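Local coordinates for protein inorganic pyrophosphatase (Coxiella burnetii, PDB 3TR4) that probably catalyses the magnesium-dependent hydrolysis of inorganic diphosphate to two phosphate ions, working as a homohexamer, at residues 165-168 and 169-173. Sequence-based numbering, arbitrary orientation.
Sequences KEFE and ASIVR
Residues 165-168 and 169-173 form successive turns of the C-terminal alpha-helix 160-175, which lies beside the beta-barrel of this soluble pyrophosphatase fold, against Phe17 of strand 16-23 and loop residues such as Ile14, Thr63 and Leu71. Four i+4 to i backbone bonds run from the N-H groups of Ala169, Ser170, Ile171 and Val172 to the carbonyls of Lys165, Glu166, Phe167 and Glu168. Phe167 O accepts twice: Ser170 OG reaches it at 2.8 Å from the same face of the carbonyl plane as Ile171 N, at 3.2 Å. A chi1 of 72° sets this hydroxyl between its own backbone N and carbonyl carbon, turned back over the preceding turn. The CD1 methyl of partly exposed Ile171 meets the ring of buried Phe167 obliquely, 3.6 Å from CE2, and continues the apolar contacts that the ring makes with Phe17 and Ile14. Glu166 and Arg173 are two turns apart, and the Glu166 side chain lies about 10 Å from the manganese ion. Their carboxylate and guanidinium planes are 29° apart in a long salt bridge, with Glu166 OE2 3.9 Å from Arg173 NH1, a nitrogen that also donates to Leu64 O. A water donates to Glu166 OE1 at 2.8 Å.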
loop_
_atom_site.group_PDB
_atom_site.type_symbol
_atom_site.label_atom_id
_atom_site.label_comp_id
_atom_site.label_asym_id
_atom_site.label_seq_id
_atom_site.Cartn_x
_atom_site.Cartn_y
_atom_site.Cartn_z
ATOM N N LYS B 165 31.731 17.612 13.455
ATOM C CA LYS B 165 31.785 18.872 14.188
ATOM C C LYS B 165 30.407 19.262 14.708
ATOM O O LYS B 165 30.232 19.501 15.901
ATOM C CB LYS B 165 32.339 19.990 13.306
ATOM C CG LYS B 165 33.834 19.909 13.062
ATOM C CD LYS B 165 34.305 21.085 12.224
ATOM C CE LYS B 165 33.887 22.406 12.850
ATOM N NZ LYS B 165 34.302 23.572 12.022
ATOM N N GLU B 166 29.435 19.321 13.802
ATOM C CA GLU B 166 28.076 19.709 14.151
ATOM C C GLU B 166 27.471 18.742 15.161
ATOM O O GLU B 166 26.778 19.154 16.094
ATOM C CB GLU B 166 27.204 19.775 12.896
ATOM C CG GLU B 166 25.764 20.179 13.168
ATOM C CD GLU B 166 25.645 21.612 13.654
ATOM O OE1 GLU B 166 26.503 22.439 13.276
ATOM O OE2 GLU B 166 24.699 21.909 14.417
ATOM N N PHE B 167 27.737 17.455 14.964
ATOM C CA PHE B 167 27.250 16.409 15.855
ATOM C C PHE B 167 27.765 16.629 17.276
ATOM O O PHE B 167 26.992 16.649 18.234
ATOM C CB PHE B 167 27.680 15.036 15.322
ATOM C CG PHE B 167 27.370 13.887 16.245
ATOM C CD1 PHE B 167 26.096 13.346 16.302
ATOM C CD2 PHE B 167 28.364 13.330 17.034
ATOM C CE1 PHE B 167 25.814 12.281 17.146
ATOM C CE2 PHE B 167 28.090 12.266 17.877
ATOM C CZ PHE B 167 26.812 11.741 17.934
ATOM N N GLU B 168 29.072 16.818 17.406
ATOM C CA GLU B 168 29.683 16.995 18.718
ATOM C C GLU B 168 29.251 18.291 19.402
ATOM O O GLU B 168 29.055 18.320 20.619
ATOM C CB GLU B 168 31.206 16.907 18.617
ATOM C CG GLU B 168 31.704 15.503 18.315
ATOM C CD GLU B 168 33.195 15.448 18.062
ATOM O OE1 GLU B 168 33.774 16.487 17.676
ATOM O OE2 GLU B 168 33.788 14.365 18.250
ATOM N N ALA B 169 29.093 19.355 18.623
ATOM C CA ALA B 169 28.648 20.634 19.172
ATOM C C ALA B 169 27.206 20.568 19.674
ATOM O O ALA B 169 26.875 21.136 20.714
ATOM C CB ALA B 169 28.805 21.746 18.142
ATOM N N SER B 170 26.348 19.874 18.933
ATOM C CA SER B 170 24.949 19.746 19.326
ATOM C C SER B 170 24.818 18.910 20.597
ATOM O O SER B 170 23.851 19.047 21.344
ATOM C CB SER B 170 24.117 19.138 18.196
ATOM O OG SER B 170 24.405 17.760 18.035
ATOM N N ILE B 171 25.790 18.033 20.825
ATOM C CA ILE B 171 25.863 17.284 22.071
ATOM C C ILE B 171 26.265 18.228 23.199
ATOM O O ILE B 171 25.703 18.183 24.296
ATOM C CB ILE B 171 26.877 16.129 21.978
ATOM C CG1 ILE B 171 26.308 14.984 21.134
ATOM C CG2 ILE B 171 27.245 15.630 23.366
ATOM C CD1 ILE B 171 27.253 13.812 20.979
ATOM N N VAL B 172 27.236 19.090 22.915
ATOM C CA VAL B 172 27.675 20.094 23.875
ATOM C C VAL B 172 26.509 20.968 24.326
ATOM O O VAL B 172 26.303 21.166 25.522
ATOM C CB VAL B 172 28.781 20.995 23.293
ATOM C CG1 VAL B 172 29.044 22.177 24.216
ATOM C CG2 VAL B 172 30.053 20.193 23.063
ATOM N N ARG B 173 25.747 21.488 23.368
ATOM C CA ARG B 173 24.609 22.337 23.699
ATOM C C ARG B 173 23.657 21.626 24.647
ATOM O O ARG B 173 23.222 22.197 25.647
ATOM C CB ARG B 173 23.850 22.759 22.445
ATOM C CG ARG B 173 24.614 23.688 21.531
ATOM C CD ARG B 173 23.665 24.339 20.547
ATOM N NE ARG B 173 24.366 24.865 19.383
ATOM C CZ ARG B 173 24.623 24.155 18.291
ATOM N NH1 ARG B 173 24.239 22.888 18.215
ATOM N NH2 ARG B 173 25.264 24.713 17.275
HETATM O O HOH W 1 26.571 24.462 15.233
#